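Local coordinates for phosphotriesterase family protein (PDB 3PNZ) that probably hydrolyses phosphorylated sugar lactones, as a zinc-dependent lactonase of the phosphotriesterase family with the amidohydrolase fold, at residues D36-D39 / L40-D43; D44-K47 / S48-D51; E289-A292 / K293-P297; K312-K315 / K316-D320. All coordinates share one frame; numbering follows the deposited sequence.

How the contacts relate
All four contacts are local, each joining residues a few positions apart in one run of chain. Contacts 1 and 2 adjoin in sequence, their centres about 14 Å apart: the loop 36-43 leads straight into helix 45-57. Contacts 3 and 4 lie on the consecutive helices 289-305 and 310-325, also about 14 Å between centres, and they touch; Ile-291 CG2 comes within 3.6 Å of Phe-318 CZ. Contact 2 approaches contact 3 to about 5 Å between nearest atoms, whereas contacts 1 and 4 lie on opposite sides of the chain's centre. Contact 1 is nearest the metal site, with the side chain of Leu-40 about 9 Å from a zinc ion.

Contact 1 of 4, residues D36-D39 / L40-D43; sequences DADD and LLLD
Two different first torsions bring Asp-38 and Leu-41 together: Asp-38 carries CG opposite its own N (chi1 -168°), whereas Leu-41 sets CG beside its N (chi1 -45°), and the two side chains meet at about a right angle. Leu-41 CD1 thereby lies 4.0 Å from Asp-38 OD1, and Leu-41 CG rests 3.7 Å from Asp-38 O. The backbone forms a short 3-10 turn, with Leu-40 N donating to Ala-37 O (3.0 Å) and Leu-41 N to Asp-38 O (3.0 Å). Asp-36, with positive phi, is the C-prime residue of the Schellman motif that ends helix 30-33; Ala-37 N closes the motif onto Trp-32 O, and Ala-37 is also the centre of an inverse gamma turn. The 3-10 turn then carries the loop toward helix 45-57. The small Ala-37 fits beside Leu-40, CB to CD1 4.4 Å, and both touch Trp-32. The acids suit a surface rich in cations: Asp-38 pairs with Lys-276, while Asp-39 takes Thr-277 and Arg-275. Asp-38 OD1 and Asp-43 OD2 are 4.3 Å apart, and the nearby lysine probably eases that repulsion. Leu-40 packs on Arg-275, its side chain about 5 Å from a phosphate ion probably from the crystallisation liquor.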
loop_
_atom_site.group_PDB
_atom_site.type_symbol
_atom_site.label_atom_id
_atom_site.label_comp_id
_atom_site.label_asym_id
_atom_site.label_seq_id
_atom_site.Cartn_x
_atom_site.Cartn_y
_atom_site.Cartn_z
ATOM N N ASP A 36 -9.843 2.033 21.591
ATOM C CA ASP A 36 -8.689 1.957 22.474
ATOM C C ASP A 36 -7.678 0.898 22.049
ATOM O O ASP A 36 -6.898 0.424 22.873
ATOM C CB ASP A 36 -9.140 1.703 23.916
ATOM C CG ASP A 36 -9.939 2.858 24.487
ATOM O OD1 ASP A 36 -9.440 4.002 24.447
ATOM O OD2 ASP A 36 -11.065 2.619 24.976
ATOM N N ALA A 37 -7.684 0.535 20.766
ATOM C CA ALA A 37 -6.682 -0.388 20.232
ATOM C C ALA A 37 -5.364 0.353 19.988
ATOM O O ALA A 37 -4.967 0.607 18.840
ATOM C CB ALA A 37 -7.186 -1.046 18.955
ATOM N N ASP A 38 -4.684 0.694 21.076
ATOM C CA ASP A 38 -3.513 1.567 21.018
ATOM C C ASP A 38 -2.373 1.060 20.134
ATOM O O ASP A 38 -1.624 1.853 19.570
ATOM C CB ASP A 38 -2.975 1.835 22.423
ATOM C CG ASP A 38 -1.951 2.953 22.444
ATOM O OD1 ASP A 38 -2.362 4.127 22.296
ATOM O OD2 ASP A 38 -0.742 2.666 22.609
ATOM N N ASP A 39 -2.221 -0.257 20.034
ATOM C CA ASP A 39 -1.118 -0.821 19.257
ATOM C C ASP A 39 -1.235 -0.480 17.768
ATOM O O ASP A 39 -0.241 -0.510 17.044
ATOM C CB ASP A 39 -1.039 -2.341 19.447
ATOM C CG ASP A 39 0.270 -2.928 18.948
ATOM O OD1 ASP A 39 1.321 -2.252 19.043
ATOM O OD2 ASP A 39 0.253 -4.088 18.475
ATOM N N LEU A 40 -2.440 -0.148 17.319
ATOM C CA LEU A 40 -2.664 0.180 15.908
ATOM C C LEU A 40 -2.595 1.678 15.643
ATOM O O LEU A 40 -2.944 2.139 14.559
ATOM C CB LEU A 40 -4.007 -0.370 15.440
ATOM C CG LEU A 40 -4.017 -1.888 15.216
ATOM C CD1 LEU A 40 -5.446 -2.406 15.197
ATOM C CD2 LEU A 40 -3.285 -2.240 13.914
ATOM N N LEU A 41 -2.144 2.434 16.636
ATOM C CA LEU A 41 -1.931 3.862 16.448
ATOM C C LEU A 41 -0.437 4.165 16.379
ATOM O O LEU A 41 0.283 4.033 17.371
ATOM C CB LEU A 41 -2.586 4.659 17.578
ATOM C CG LEU A 41 -4.004 4.253 17.982
ATOM C CD1 LEU A 41 -4.507 5.155 19.114
ATOM C CD2 LEU A 41 -4.962 4.277 16.805
ATOM N N LEU A 42 0.041 4.553 15.200
ATOM C CA LEU A 42 1.424 4.977 15.060
ATOM C C LEU A 42 1.448 6.484 15.282
ATOM O O LEU A 42 1.399 7.263 14.334
ATOM C CB LEU A 42 1.969 4.620 13.676
ATOM C CG LEU A 42 2.065 3.116 13.394
ATOM C CD1 LEU A 42 2.557 2.840 11.970
ATOM C CD2 LEU A 42 2.979 2.453 14.413
ATOM N N ASP A 43 1.513 6.886 16.546
ATOM C CA ASP A 43 1.167 8.251 16.920
ATOM C C ASP A 43 2.327 9.064 17.483
ATOM O O ASP A 43 2.102 10.041 18.198
ATOM C CB ASP A 43 0.011 8.221 17.922
ATOM C CG ASP A 43 0.332 7.399 19.159
ATOM O OD1 ASP A 43 1.467 6.881 19.269
ATOM O OD2 ASP A 43 -0.552 7.281 20.032
#

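Contact 2 of 4, residues D44-K47 / S48-D51; sequences DKEK and SQLD
Lys-45 and Gln-49 run side by side, one helical turn apart, and join through a hydrogen bond between their ends. Lys-45 NZ donates to Gln-49 OE1 at 2.7 Å, lying in the amide's carbonyl plane; the bend in the lysine at chi2 (-87°) turns its chain along the helix toward that oxygen. The same ammonium forms a salt bridge with Glu-46 OE2 (2.9 Å), this time from above the carboxylate plane. Glu-46 is bent too, and its carboxylate lies alongside the Gln-49 amide with the two planes 48° apart. One lysine thus holds an amide and an acid together, a fitting role for its long reach. Backbone bonds supply the helix itself: Ser-48 N to Asp-44 O (3.0 Å), Gln-49 N to Lys-45 O (2.9 Å) and Leu-50 N to Glu-46 O (3.2 Å). Asp-44 is the N-cap, its OD1 accepting from Lys-47 N at 3.1 Å; a short acid suits the first turn, where amides lack earlier carbonyls. Around this opening of helix 45-57, Glu-84 of helix 75-85 receives both Lys-45 and Gln-49, while Ser-48 OG hydrogen-bonds with Tyr-282 OH, and Asp-51 OD2 accepts from His-281 N, in helix 280-283.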
loop_
_atom_site.group_PDB
_atom_site.type_symbol
_atom_site.label_atom_id
_atom_site.label_comp_id
_atom_site.label_asym_id
_atom_site.label_seq_id
_atom_site.Cartn_x
_atom_site.Cartn_y
_atom_site.Cartn_z
ATOM N N ASP A 44 3.555 8.670 17.156
ATOM C CA ASP A 44 4.741 9.413 17.590
ATOM C C ASP A 44 5.709 9.649 16.434
ATOM O O ASP A 44 6.472 8.761 16.056
ATOM C CB ASP A 44 5.455 8.682 18.731
ATOM C CG ASP A 44 6.548 9.522 19.377
ATOM O OD1 ASP A 44 7.349 10.158 18.653
ATOM O OD2 ASP A 44 6.604 9.545 20.624
ATOM N N LYS A 45 5.694 10.863 15.892
ATOM C CA LYS A 45 6.504 11.191 14.718
ATOM C C LYS A 45 7.988 10.860 14.898
ATOM O O LYS A 45 8.627 10.324 13.992
ATOM C CB LYS A 45 6.305 12.668 14.333
ATOM C CG LYS A 45 7.130 13.149 13.135
ATOM C CD LYS A 45 8.522 13.624 13.552
ATOM C CE LYS A 45 9.111 14.589 12.519
ATOM N NZ LYS A 45 10.496 15.004 12.890
ATOM N N GLU A 46 8.552 11.174 16.058
ATOM C CA GLU A 46 9.985 10.962 16.240
ATOM C C GLU A 46 10.337 9.475 16.319
ATOM O O GLU A 46 11.402 9.058 15.853
ATOM C CB GLU A 46 10.514 11.727 17.457
ATOM C CG GLU A 46 10.369 13.255 17.347
ATOM C CD GLU A 46 11.120 13.862 16.162
ATOM O OE1 GLU A 46 12.087 13.243 15.661
ATOM O OE2 GLU A 46 10.746 14.978 15.738
ATOM N N LYS A 47 9.440 8.676 16.893
ATOM C CA LYS A 47 9.660 7.228 16.942
ATOM C C LYS A 47 9.547 6.600 15.548
ATOM O O LYS A 47 10.402 5.804 15.151
ATOM C CB LYS A 47 8.717 6.548 17.943
ATOM C CG LYS A 47 9.044 6.874 19.400
ATOM C CD LYS A 47 8.110 6.172 20.379
ATOM C CE LYS A 47 8.481 6.516 21.814
ATOM N NZ LYS A 47 7.563 5.887 22.793
ATOM N N SER A 48 8.509 6.973 14.802
ATOM C CA SER A 48 8.377 6.494 13.430
ATOM C C SER A 48 9.609 6.877 12.636
ATOM O O SER A 48 10.147 6.075 11.872
ATOM C CB SER A 48 7.119 7.046 12.765
ATOM O OG SER A 48 5.954 6.658 13.469
ATOM N N GLN A 49 10.078 8.105 12.841
ATOM C CA GLN A 49 11.238 8.594 12.107
ATOM C C GLN A 49 12.493 7.753 12.347
ATOM O O GLN A 49 13.289 7.529 11.434
ATOM C CB GLN A 49 11.503 10.068 12.431
ATOM C CG GLN A 49 12.744 10.604 11.752
ATOM C CD GLN A 49 12.841 12.116 11.830
ATOM O OE1 GLN A 49 11.829 12.809 11.967
ATOM N NE2 GLN A 49 14.060 12.634 11.739
ATOM N N LEU A 50 12.677 7.276 13.572
ATOM C CA LEU A 50 13.843 6.455 13.869
ATOM C C LEU A 50 13.859 5.169 13.033
ATOM O O LEU A 50 14.918 4.746 12.566
ATOM C CB LEU A 50 13.929 6.152 15.362
ATOM C CG LEU A 50 14.263 7.372 16.226
ATOM C CD1 LEU A 50 14.025 7.090 17.708
ATOM C CD2 LEU A 50 15.694 7.809 15.982
ATOM N N ASP A 51 12.692 4.554 12.831
ATOM C CA ASP A 51 12.620 3.381 11.955
ATOM C C ASP A 51 12.900 3.743 10.490
ATOM O O ASP A 51 13.640 3.046 9.796
ATOM C CB ASP A 51 11.263 2.681 12.068
ATOM C CG ASP A 51 11.212 1.682 13.224
ATOM O OD1 ASP A 51 11.180 0.451 12.963
ATOM O OD2 ASP A 51 11.199 2.129 14.390
#

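Contact 3 of 4, residues E289-A292 / K293-P297; sequences EYIA and KKWVP
Tyr-290 and Lys-294 cross at about a right angle, one turn apart in helix 289-305, which widens here into a pi-type turn. The lysine CB makes an off-centre CH-pi contact, 4.2 Å from the ring centroid and 29° off the normal, and CD comes within 3.6 Å of Tyr-290 CD1. Long and flexible, lysine can offer a methylene to the ring while its ammonium is linked through a water to Glu-289 OE1. Tyr-290 also crosses Trp-295 at about a right angle, with the ring atom CE2 4.0 Å from the tryptophan CB. Glu-289 and Lys-293, by contrast, point the same way. Glu-289 occupies the crowded position between its backbone N and carbonyl carbon (chi1 69°), which lays its extended chain alongside Lys-293; their salt bridge is long, and a water accepting from Lys-293 NZ donates to Glu-289 OE2. Lys-280 is the stronger partner of this carboxylate. On the inner side, Ile-291 CG2 meets Trp-295 CE3 at 4.2 Å, and both pack on Phe-318 of helix 310-325. Bulky apolar groups suit this seam between the two helices. Pro-297, which has no N-H to give, sits where the helix kinks. In the widened turn, Tyr-290 O accepts from both Lys-294 N (2.8 Å) and Trp-295 N (3.2 Å), which reach it from opposite faces of its plane.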
loop_
_atom_site.group_PDB
_atom_site.type_symbol
_atom_site.label_atom_id
_atom_site.label_comp_id
_atom_site.label_asym_id
_atom_site.label_seq_id
_atom_site.Cartn_x
_atom_site.Cartn_y
_atom_site.Cartn_z
ATOM N N GLU A 289 13.754 -1.843 9.548
ATOM C CA GLU A 289 15.060 -2.393 9.208
ATOM C C GLU A 289 14.942 -3.838 8.745
ATOM O O GLU A 289 15.780 -4.324 7.995
ATOM C CB GLU A 289 16.009 -2.342 10.409
ATOM C CG GLU A 289 15.616 -3.294 11.534
ATOM C CD GLU A 289 16.667 -3.393 12.631
ATOM O OE1 GLU A 289 16.566 -4.329 13.455
ATOM O OE2 GLU A 289 17.583 -2.541 12.673
ATOM N N TYR A 290 13.904 -4.528 9.206
ATOM C CA TYR A 290 13.867 -5.984 9.074
ATOM C C TYR A 290 14.062 -6.508 7.659
ATOM O O TYR A 290 14.913 -7.362 7.425
ATOM C CB TYR A 290 12.590 -6.581 9.665
ATOM C CG TYR A 290 12.605 -8.090 9.576
ATOM C CD1 TYR A 290 13.321 -8.850 10.492
ATOM C CD2 TYR A 290 11.940 -8.753 8.553
ATOM C CE1 TYR A 290 13.351 -10.237 10.406
ATOM C CE2 TYR A 290 11.969 -10.141 8.457
ATOM C CZ TYR A 290 12.674 -10.873 9.384
ATOM O OH TYR A 290 12.712 -12.246 9.287
ATOM N N ILE A 291 13.263 -6.021 6.712
ATOM C CA ILE A 291 13.292 -6.603 5.374
ATOM C C ILE A 291 14.649 -6.419 4.695
ATOM O O ILE A 291 15.240 -7.382 4.214
ATOM C CB ILE A 291 12.138 -6.086 4.491
ATOM C CG1 ILE A 291 10.801 -6.576 5.066
ATOM C CG2 ILE A 291 12.297 -6.562 3.052
ATOM C CD1 ILE A 291 9.583 -5.973 4.380
ATOM N N ALA A 292 15.142 -5.185 4.679
ATOM C CA ALA A 292 16.447 -4.891 4.090
ATOM C C ALA A 292 17.587 -5.618 4.815
ATOM O O ALA A 292 18.499 -6.152 4.184
ATOM C CB ALA A 292 16.685 -3.384 4.094
ATOM N N LYS A 293 17.519 -5.660 6.138
ATOM C CA LYS A 293 18.632 -6.158 6.949
ATOM C C LYS A 293 18.685 -7.679 7.054
ATOM O O LYS A 293 19.759 -8.277 6.964
ATOM C CB LYS A 293 18.572 -5.539 8.345
ATOM C CG LYS A 293 19.797 -5.784 9.206
ATOM C CD LYS A 293 19.641 -5.087 10.548
ATOM C CE LYS A 293 20.910 -5.173 11.378
ATOM N NZ LYS A 293 20.749 -4.453 12.675
ATOM N N LYS A 294 17.524 -8.305 7.224
ATOM C CA LYS A 294 17.462 -9.731 7.525
ATOM C C LYS A 294 16.759 -10.583 6.463
ATOM O O LYS A 294 17.225 -11.681 6.127
ATOM C CB LYS A 294 16.790 -9.934 8.889
ATOM C CG LYS A 294 17.523 -9.248 10.040
ATOM C CD LYS A 294 16.794 -9.461 11.362
ATOM C CE LYS A 294 17.501 -8.761 12.517
ATOM N NZ LYS A 294 16.704 -8.822 13.782
ATOM N N TRP A 295 15.637 -10.102 5.933
ATOM C CA TRP A 295 14.899 -10.911 4.963
ATOM C C TRP A 295 15.641 -11.054 3.641
ATOM O O TRP A 295 15.711 -12.140 3.068
ATOM C CB TRP A 295 13.493 -10.356 4.726
ATOM C CG TRP A 295 12.615 -11.258 3.894
ATOM C CD1 TRP A 295 11.818 -12.280 4.352
ATOM C CD2 TRP A 295 12.422 -11.210 2.471
ATOM N NE1 TRP A 295 11.154 -12.870 3.301
ATOM C CE2 TRP A 295 11.502 -12.230 2.138
ATOM C CE3 TRP A 295 12.929 -10.400 1.446
ATOM C CZ2 TRP A 295 11.089 -12.466 0.830
ATOM C CZ3 TRP A 295 12.513 -10.639 0.139
ATOM C CH2 TRP A 295 11.599 -11.658 -0.156
ATOM N N VAL A 296 16.201 -9.951 3.161
ATOM C CA VAL A 296 16.902 -9.962 1.880
ATOM C C VAL A 296 18.041 -10.998 1.840
ATOM O O VAL A 296 18.086 -11.829 0.939
ATOM C CB VAL A 296 17.375 -8.540 1.488
ATOM C CG1 VAL A 296 18.442 -8.607 0.400
ATOM C CG2 VAL A 296 16.185 -7.710 1.031
ATOM N N PRO A 297 18.956 -10.963 2.821
ATOM C CA PRO A 297 20.032 -11.959 2.795
ATOM C C PRO A 297 19.510 -13.392 2.862
ATOM O O PRO A 297 20.056 -14.277 2.211
ATOM C CB PRO A 297 20.859 -11.619 4.040
ATOM C CG PRO A 297 20.579 -10.184 4.303
ATOM C CD PRO A 297 19.145 -9.967 3.889
HETATM O O HOH W 1 14.893 -6.306 12.924
HETATM O O HOH W 2 19.739 -1.610 11.469
#

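Contact 4 of 4, residues K312-K315 / K316-D320; sequences KLVK and KFFVD
Leu-313 and Phe-317 pack tightly on the inner face of helix 310-325, pointing the same way, with Leu-313 CB 3.9 Å from Phe-317 CZ. With CG opposite the carbonyl carbon (chi1 -56°), the Phe-317 ring folds back along the helix and lays one face against Leu-313 O, 3.2 Å above the ring plane. Val-314 CG1 meets Phe-318 CD2 at 3.8 Å, and that ring turns its edge to Val-314 O. These bulky apolar residues face helices 248-260 and 289-305 and strand 267-269. The outer side is looser and charged. Lys-312 and Lys-316 extend side by side, their NZ atoms 4.4 Å apart; a water accepts from both, and Glu-264 and Asp-265 form salt bridges with Lys-316, which probably makes so close an approach tolerable. Lys-315, bent at its last torsion (chi4 52°), brings CE to 3.5 Å from Asp-320 OD1, though its salt bridge there is long. Long lysines suit this side, where their amino groups can reach water or acids. Lys-315 O accepts from both Val-319 N (2.9 Å) and Asp-320 N (3.0 Å), the doubled acceptance of a pi-type turn, here in an amphipathic helix packed against the parallel strands of the TIM barrel.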
loop_
_atom_site.group_PDB
_atom_site.type_symbol
_atom_site.label_atom_id
_atom_site.label_comp_id
_atom_site.label_asym_id
_atom_site.label_seq_id
_atom_site.Cartn_x
_atom_site.Cartn_y
_atom_site.Cartn_z
ATOM N N LYS A 312 19.313 -11.148 -8.442
ATOM C CA LYS A 312 18.532 -10.555 -9.523
ATOM C C LYS A 312 17.076 -10.374 -9.096
ATOM O O LYS A 312 16.454 -9.351 -9.389
ATOM C CB LYS A 312 18.581 -11.434 -10.773
ATOM C CG LYS A 312 17.817 -10.857 -11.956
ATOM C CD LYS A 312 17.817 -11.806 -13.145
ATOM C CE LYS A 312 17.125 -11.177 -14.350
ATOM N NZ LYS A 312 17.099 -12.084 -15.539
ATOM N N LEU A 313 16.540 -11.375 -8.408
ATOM C CA LEU A 313 15.151 -11.322 -7.954
ATOM C C LEU A 313 14.947 -10.199 -6.941
ATOM O O LEU A 313 13.952 -9.488 -6.997
ATOM C CB LEU A 313 14.727 -12.671 -7.361
ATOM C CG LEU A 313 14.601 -13.767 -8.418
ATOM C CD1 LEU A 313 14.360 -15.117 -7.757
ATOM C CD2 LEU A 313 13.491 -13.441 -9.418
ATOM N N VAL A 314 15.885 -10.044 -6.011
ATOM C CA VAL A 314 15.794 -8.956 -5.046
ATOM C C VAL A 314 15.806 -7.602 -5.752
ATOM O O VAL A 314 15.058 -6.691 -5.392
ATOM C CB VAL A 314 16.908 -9.030 -3.984
ATOM C CG1 VAL A 314 17.035 -7.694 -3.250
ATOM C CG2 VAL A 314 16.618 -10.180 -3.008
ATOM N N LYS A 315 16.642 -7.471 -6.778
ATOM C CA LYS A 315 16.664 -6.232 -7.543
ATOM C C LYS A 315 15.309 -5.971 -8.208
ATOM O O LYS A 315 14.838 -4.836 -8.234
ATOM C CB LYS A 315 17.780 -6.256 -8.586
ATOM C CG LYS A 315 17.973 -4.925 -9.292
ATOM C CD LYS A 315 18.835 -5.080 -10.533
ATOM C CE LYS A 315 18.649 -3.888 -11.470
ATOM N NZ LYS A 315 18.843 -2.600 -10.746
ATOM N N LYS A 316 14.680 -7.019 -8.734
ATOM C CA LYS A 316 13.348 -6.868 -9.306
ATOM C C LYS A 316 12.305 -6.507 -8.250
ATOM O O LYS A 316 11.560 -5.547 -8.435
ATOM C CB LYS A 316 12.931 -8.114 -10.090
ATOM C CG LYS A 316 13.800 -8.326 -11.321
ATOM C CD LYS A 316 13.249 -9.360 -12.258
ATOM C CE LYS A 316 13.883 -9.195 -13.645
ATOM N NZ LYS A 316 13.272 -10.123 -14.614
ATOM N N PHE A 317 12.260 -7.247 -7.139
ATOM C CA PHE A 317 11.195 -7.021 -6.161
ATOM C C PHE A 317 11.236 -5.617 -5.552
ATOM O O PHE A 317 10.188 -5.027 -5.282
ATOM C CB PHE A 317 11.217 -8.059 -5.021
ATOM C CG PHE A 317 11.132 -9.487 -5.486
ATOM C CD1 PHE A 317 10.712 -9.796 -6.772
ATOM C CD2 PHE A 317 11.483 -10.522 -4.632
ATOM C CE1 PHE A 317 10.643 -11.110 -7.196
ATOM C CE2 PHE A 317 11.407 -11.843 -5.050
ATOM C CZ PHE A 317 10.993 -12.136 -6.329
ATOM N N PHE A 318 12.437 -5.091 -5.313
ATOM C CA PHE A 318 12.562 -3.825 -4.589
ATOM C C PHE A 318 12.968 -2.639 -5.447
ATOM O O PHE A 318 12.896 -1.501 -4.983
ATOM C CB PHE A 318 13.544 -3.959 -3.422
ATOM C CG PHE A 318 13.122 -4.968 -2.393
ATOM C CD1 PHE A 318 12.202 -4.625 -1.411
ATOM C CD2 PHE A 318 13.631 -6.253 -2.416
ATOM C CE1 PHE A 318 11.803 -5.548 -0.453
ATOM C CE2 PHE A 318 13.231 -7.182 -1.466
ATOM C CZ PHE A 318 12.315 -6.824 -0.490
ATOM N N VAL A 319 13.413 -2.891 -6.675
ATOM C CA VAL A 319 13.819 -1.786 -7.546
ATOM C C VAL A 319 13.062 -1.771 -8.870
ATOM O O VAL A 319 12.281 -0.862 -9.118
ATOM C CB VAL A 319 15.338 -1.779 -7.828
ATOM C CG1 VAL A 319 15.693 -0.582 -8.717
ATOM C CG2 VAL A 319 16.127 -1.741 -6.530
ATOM N N ASP A 320 13.281 -2.774 -9.714
ATOM C CA ASP A 320 12.701 -2.756 -11.059
ATOM C C ASP A 320 11.171 -2.779 -11.046
ATOM O O ASP A 320 10.533 -1.991 -11.732
ATOM C CB ASP A 320 13.226 -3.918 -11.904
ATOM C CG ASP A 320 14.734 -3.874 -12.091
ATOM O OD1 ASP A 320 15.331 -2.802 -11.886
ATOM O OD2 ASP A 320 15.320 -4.917 -12.439
HETATM O O HOH W 3 15.150 -10.216 -16.849
#